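Local coordinates for protein PTS system, IIA component (Enterococcus faecalis, PDB 3BED) that probably relays phosphoryl groups as the IIA component of a mannose/sorbose-type sugar phosphotransferase system, at residues A[35-40]-A[53-58]; A[47-52]-A[79-84]. All blocks are in the same frame, centred on the assembly; numbering follows the deposited sequence. Where two conformers were deposited one is given.

Contact 1: A[35-40]-A[53-58]; sequences AIVSMT and AAILKE
Ile55 of helix 44-59 points its branched side chain at the start of strand 35-39, where it meets Ala35 and Val37. The contact belongs to a beta-alpha-beta crossover: the chain leaves strand 35-39, an outermost strand of the four-stranded parallel sheet, runs back along helix 44-59 and re-enters the sheet as strand 64-68. The return direction shows in the axes of the two short segments, which run nearly antiparallel at 161° and approach to 9.6 Å.

The two branches of Ile55 divide the work. Its CG2, anti to the backbone N, rests against the methyl of Ala35 (CG2 to Ala35 CB 3.8 Å). The other branch is nearly extended (chi2 164°) and carries CD1 farther over the strand, where it lies 3.7 Å from Val37 CG2 and also approaches Ala35 CB at 3.9 Å. The side chains of Val37 and Ile55 cross obliquely, and the valine offers one methyl: with CG1 anti to the backbone N (chi1 178°), CG2 sits beside that nitrogen and meets the isoleucine, while CG1 packs on Lys51, one helical turn before Ile55. Ile55 also touches Ile9 of strand 7-13; that strand is hydrogen-bonded to Ala35 through Leu8 and Leu10 and to Val37 through Leu10 and Ser12. Ile36, between the two strand partners, turns its side chain away from the helix to pack on Leu10. It nevertheless contributes through its main chain, the Ile36 carbonyl O lying 3.7 Å from the Ile55 CD1 methyl.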
loop_
_atom_site.group_PDB
_atom_site.type_symbol
_atom_site.label_atom_id
_atom_site.label_comp_id
_atom_site.label_asym_id
_atom_site.label_seq_id
_atom_site.Cartn_x
_atom_site.Cartn_y
_atom_site.Cartn_z
ATOM N N ALA A 35 -6.797 6.303 13.373
ATOM C CA ALA A 35 -6.272 5.351 14.362
ATOM C C ALA A 35 -5.580 4.243 13.586
ATOM O O ALA A 35 -5.804 4.092 12.389
ATOM C CB ALA A 35 -7.403 4.793 15.205
ATOM N N ILE A 36 -4.696 3.522 14.269
ATOM C CA ILE A 36 -3.915 2.471 13.598
ATOM C C ILE A 36 -3.993 1.208 14.410
ATOM O O ILE A 36 -3.900 1.255 15.641
ATOM C CB ILE A 36 -2.396 2.883 13.537
ATOM C CG1 ILE A 36 -2.195 4.186 12.727
ATOM C CG2 ILE A 36 -1.559 1.765 13.008
ATOM C CD1 ILE A 36 -2.636 4.082 11.226
ATOM N N VAL A 37 -4.157 0.073 13.733
ATOM C CA VAL A 37 -3.872 -1.254 14.337
ATOM C C VAL A 37 -2.722 -1.897 13.576
ATOM O O VAL A 37 -2.815 -2.119 12.343
ATOM C CB VAL A 37 -5.068 -2.204 14.287
ATOM C CG1 VAL A 37 -4.690 -3.600 14.877
ATOM C CG2 VAL A 37 -6.264 -1.579 15.005
ATOM N N SER A 38 -1.658 -2.160 14.323
ATOM C CA SER A 38 -0.447 -2.808 13.835
ATOM C C SER A 38 -0.403 -4.195 14.447
ATOM O O SER A 38 -0.140 -4.346 15.672
ATOM C CB SER A 38 0.769 -2.011 14.313
ATOM O OG SER A 38 0.798 -0.749 13.644
HETATM N N MSE A 39 -0.734 -5.216 13.655
HETATM C CA MSE A 39 -0.741 -6.574 14.208
HETATM C C MSE A 39 0.668 -7.135 14.163
HETATM O O MSE A 39 1.218 -7.392 13.098
HETATM C CB MSE A 39 -1.674 -7.508 13.418
HETATM C CG MSE A 39 -1.668 -8.915 14.027
HETATM SE SE MSE A 39 -2.725 -10.167 12.980
HETATM C CE MSE A 39 -1.520 -10.358 11.573
ATOM N N THR A 40 1.263 -7.343 15.310
ATOM C CA THR A 40 2.620 -7.869 15.322
ATOM C C THR A 40 2.611 -9.391 15.227
ATOM O O THR A 40 1.537 -10.033 15.263
ATOM C CB THR A 40 3.324 -7.496 16.618
ATOM O OG1 THR A 40 2.718 -8.207 17.686
ATOM C CG2 THR A 40 3.229 -5.988 16.851
ATOM N N ALA A 53 -10.820 -3.337 19.279
ATOM C CA ALA A 53 -11.959 -3.102 20.207
ATOM C C ALA A 53 -11.695 -1.838 21.041
ATOM O O ALA A 53 -12.622 -1.055 21.275
ATOM C CB ALA A 53 -12.161 -4.287 21.144
ATOM N N ALA A 54 -10.436 -1.629 21.451
ATOM C CA ALA A 54 -10.100 -0.450 22.266
ATOM C C ALA A 54 -10.410 0.841 21.521
ATOM O O ALA A 54 -10.919 1.809 22.115
ATOM C CB ALA A 54 -8.670 -0.507 22.681
ATOM N N ILE A 55 -10.113 0.866 20.225
ATOM C CA ILE A 55 -10.377 2.021 19.388
ATOM C C ILE A 55 -11.876 2.198 19.155
ATOM O O ILE A 55 -12.427 3.301 19.318
ATOM C CB ILE A 55 -9.679 1.831 18.037
ATOM C CG1 ILE A 55 -8.155 1.860 18.244
ATOM C CG2 ILE A 55 -10.129 2.901 17.048
ATOM C CD1 ILE A 55 -7.373 1.314 17.052
ATOM N N LEU A 56 -12.565 1.115 18.810
ATOM C CA LEU A 56 -14.004 1.218 18.483
ATOM C C LEU A 56 -14.846 1.540 19.725
ATOM O O LEU A 56 -15.849 2.271 19.629
ATOM C CB LEU A 56 -14.520 -0.058 17.847
ATOM C CG LEU A 56 -13.952 -0.425 16.456
ATOM C CD1 LEU A 56 -14.571 -1.728 15.975
ATOM C CD2 LEU A 56 -14.164 0.639 15.398
ATOM N N LYS A 57 -14.435 1.000 20.861
ATOM C CA LYS A 57 -15.156 1.253 22.122
ATOM C C LYS A 57 -15.016 2.700 22.537
ATOM O O LYS A 57 -15.977 3.298 23.058
ATOM C CB LYS A 57 -14.649 0.360 23.246
ATOM C CG LYS A 57 -15.083 -1.075 23.134
ATOM C CD LYS A 57 -14.489 -1.924 24.269
ATOM C CE LYS A 57 -14.784 -3.415 24.074
ATOM N NZ LYS A 57 -13.975 -4.255 25.057
ATOM N N GLU A 58 -13.826 3.255 22.320
ATOM C CA GLU A 58 -13.539 4.639 22.666
ATOM C C GLU A 58 -14.434 5.577 21.845
ATOM O O GLU A 58 -14.908 6.602 22.370
ATOM C CB GLU A 58 -12.053 4.950 22.447
ATOM C CG GLU A 58 -11.682 6.441 22.495
ATOM C CD GLU A 58 -11.709 7.034 23.899
ATOM O OE1 GLU A 58 -11.825 6.275 24.890
ATOM O OE2 GLU A 58 -11.608 8.273 24.000
#

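Contact 2: A[47-52]-A[79-84]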
loop_
_atom_site.group_PDB
_atom_site.type_symbol
_atom_site.label_atom_id
_atom_site.label_comp_id
_atom_site.label_asym_id
_atom_site.label_seq_id
_atom_site.Cartn_x
_atom_site.Cartn_y
_atom_site.Cartn_z
ATOM N N GLY A 47 -5.341 -10.742 20.359
ATOM C CA GLY A 47 -4.641 -9.450 20.570
ATOM C C GLY A 47 -5.047 -8.427 19.530
ATOM O O GLY A 47 -5.117 -7.231 19.826
ATOM N N THR A 48 -5.286 -8.887 18.301
ATOM C CA THR A 48 -5.724 -8.018 17.233
ATOM C C THR A 48 -7.146 -7.537 17.513
ATOM O O THR A 48 -7.437 -6.342 17.368
ATOM C CB THR A 48 -5.644 -8.757 15.873
ATOM O OG1 THR A 48 -4.292 -9.211 15.675
ATOM C CG2 THR A 48 -5.958 -7.819 14.770
ATOM N N GLN A 49 -8.022 -8.462 17.898
ATOM C CA GLN A 49 -9.390 -8.097 18.278
ATOM C C GLN A 49 -9.397 -7.063 19.388
ATOM O O GLN A 49 -10.195 -6.126 19.357
ATOM C CB GLN A 49 -10.138 -9.338 18.772
ATOM C CG GLN A 49 -10.581 -10.293 17.665
ATOM C CD GLN A 49 -11.297 -11.547 18.235
ATOM O OE1 GLN A 49 -10.963 -12.033 19.298
ATOM N NE2 GLN A 49 -12.265 -12.066 17.497
ATOM N N ALA A 50 -8.519 -7.240 20.360
ATOM C CA ALA A 50 -8.510 -6.341 21.502
ATOM C C ALA A 50 -8.031 -4.948 21.070
ATOM O O ALA A 50 -8.554 -3.929 21.539
ATOM C CB ALA A 50 -7.629 -6.886 22.640
ATOM N N LYS A 51 -7.051 -4.885 20.170
ATOM C CA LYS A 51 -6.541 -3.580 19.721
ATOM C C LYS A 51 -7.628 -2.821 18.969
ATOM O O LYS A 51 -7.817 -1.622 19.201
ATOM C CB LYS A 51 -5.316 -3.753 18.838
ATOM C CG LYS A 51 -4.070 -4.115 19.627
ATOM C CD LYS A 51 -2.892 -4.280 18.665
ATOM C CE LYS A 51 -1.596 -4.513 19.417
ATOM N NZ LYS A 51 -0.363 -4.520 18.514
ATOM N N LEU A 52 -8.331 -3.499 18.055
ATOM C CA LEU A 52 -9.402 -2.792 17.361
ATOM C C LEU A 52 -10.529 -2.431 18.354
ATOM O O LEU A 52 -11.131 -1.350 18.259
ATOM C CB LEU A 52 -9.984 -3.632 16.233
ATOM C CG LEU A 52 -11.083 -2.996 15.407
ATOM C CD1 LEU A 52 -10.631 -1.666 14.800
ATOM C CD2 LEU A 52 -11.603 -3.947 14.331
ATOM N N ALA A 79 -11.604 -6.729 11.489
ATOM C CA ALA A 79 -12.411 -5.555 11.116
ATOM C C ALA A 79 -13.791 -6.027 10.673
ATOM O O ALA A 79 -14.813 -5.501 11.143
ATOM C CB ALA A 79 -11.718 -4.734 10.000
HETATM N N MSE A 80 -13.835 -7.035 9.790
HETATM C CA MSE A 80 -15.097 -7.593 9.318
HETATM C C MSE A 80 -15.978 -8.076 10.485
HETATM O O MSE A 80 -17.196 -7.863 10.493
HETATM C CB MSE A 80 -14.835 -8.764 8.373
HETATM C CG MSE A 80 -16.100 -9.265 7.739
HETATM SE SE MSE A 80 -15.728 -10.751 6.557
HETATM C CE MSE A 80 -14.728 -11.924 7.808
HETATM N N MSE A 81 -15.350 -8.751 11.459
HETATM C CA MSE A 81 -16.101 -9.315 12.592
HETATM C C MSE A 81 -16.709 -8.163 13.436
HETATM O O MSE A 81 -17.801 -8.273 13.991
HETATM C CB MSE A 81 -15.194 -10.173 13.487
HETATM C CG MSE A 81 -14.855 -11.547 12.875
HETATM SE SE MSE A 81 -13.774 -12.594 14.132
HETATM C CE MSE A 81 -12.126 -12.551 13.114
ATOM N N ALA A 82 -15.997 -7.050 13.523
ATOM C CA ALA A 82 -16.478 -5.893 14.283
ATOM C C ALA A 82 -17.731 -5.278 13.656
ATOM O O ALA A 82 -18.576 -4.668 14.354
ATOM C CB ALA A 82 -15.330 -4.873 14.449
HETATM N N MSE A 83 -17.904 -5.434 12.347
HETATM C CA MSE A 83 -19.117 -4.918 11.741
HETATM C C MSE A 83 -20.428 -5.499 12.304
HETATM O O MSE A 83 -21.494 -4.859 12.171
HETATM C CB MSE A 83 -19.073 -5.077 10.229
HETATM C CG MSE A 83 -17.986 -4.253 9.538
HETATM SE SE MSE A 83 -17.948 -4.706 7.622
HETATM C CE MSE A 83 -19.415 -3.680 7.055
ATOM N N GLY A 84 -20.370 -6.675 12.936
ATOM C CA GLY A 84 -21.583 -7.271 13.521
ATOM C C GLY A 84 -22.038 -6.573 14.787
ATOM O O GLY A 84 -23.195 -6.758 15.241
#
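Within the layer of neighbouring helices on one face of the parallel sheet, Leu52 of helix 44-59 reaches across to Ala79 and Ala82 of helix 74-82. A single methyl does the touching. With CG anti to the backbone N (chi1 -178°), the leucine extends CD2 over the alanine-bearing side of the second helix, 3.7 Å from Ala79 CA and 3.8 Å from Ala82 CB. The Ala79 methyl stands a little farther off, its CB 4.4 Å from Leu52 CD2. Small residues one turn apart thus let the leucine come close to the helix backbone. Helix 74-82 is itself the connection of a beta-alpha-beta unit, between strands 64-68 and 89-93, and the underside of the packing is closed by the sheet: Leu52 also touches Ile9 and Met11, and Ala79 touches Met11 and Val91.

Toward the outside the chemistry changes. The extended chain of Gln49 projects outward from helix 44-59 rather than along it, and its amide end reaches the side chain of selenomethionine Met81, which it crosses at about a right angle. Val78 of helix 74-82 also touches Gln49. The amide nitrogen meets the selenium, Gln49 NE2 to Met81 SE 3.7 Å.

Both contacts use helix 44-59, which meets strand 35-39 in contact 1 and helix 74-82 in contact 2. Both are partly buried. Contact 1 centres on an isoleucine over an outermost strand and is wholly apolar in its side-chain pairing; contact 2 runs from a largely buried leucine-alanine part against the sheet to a more open amide-selenium approach. The two are directly joined: Leu56 CD1, on the segment of contact 1, packs on Ala82 CB of contact 2 at 3.6 Å. On the strand side a polar tie is added, a probable hydrogen bond from Lys51 NZ to Ser38 O at 2.9 Å, and Lys51 also forms a salt bridge with Asp43.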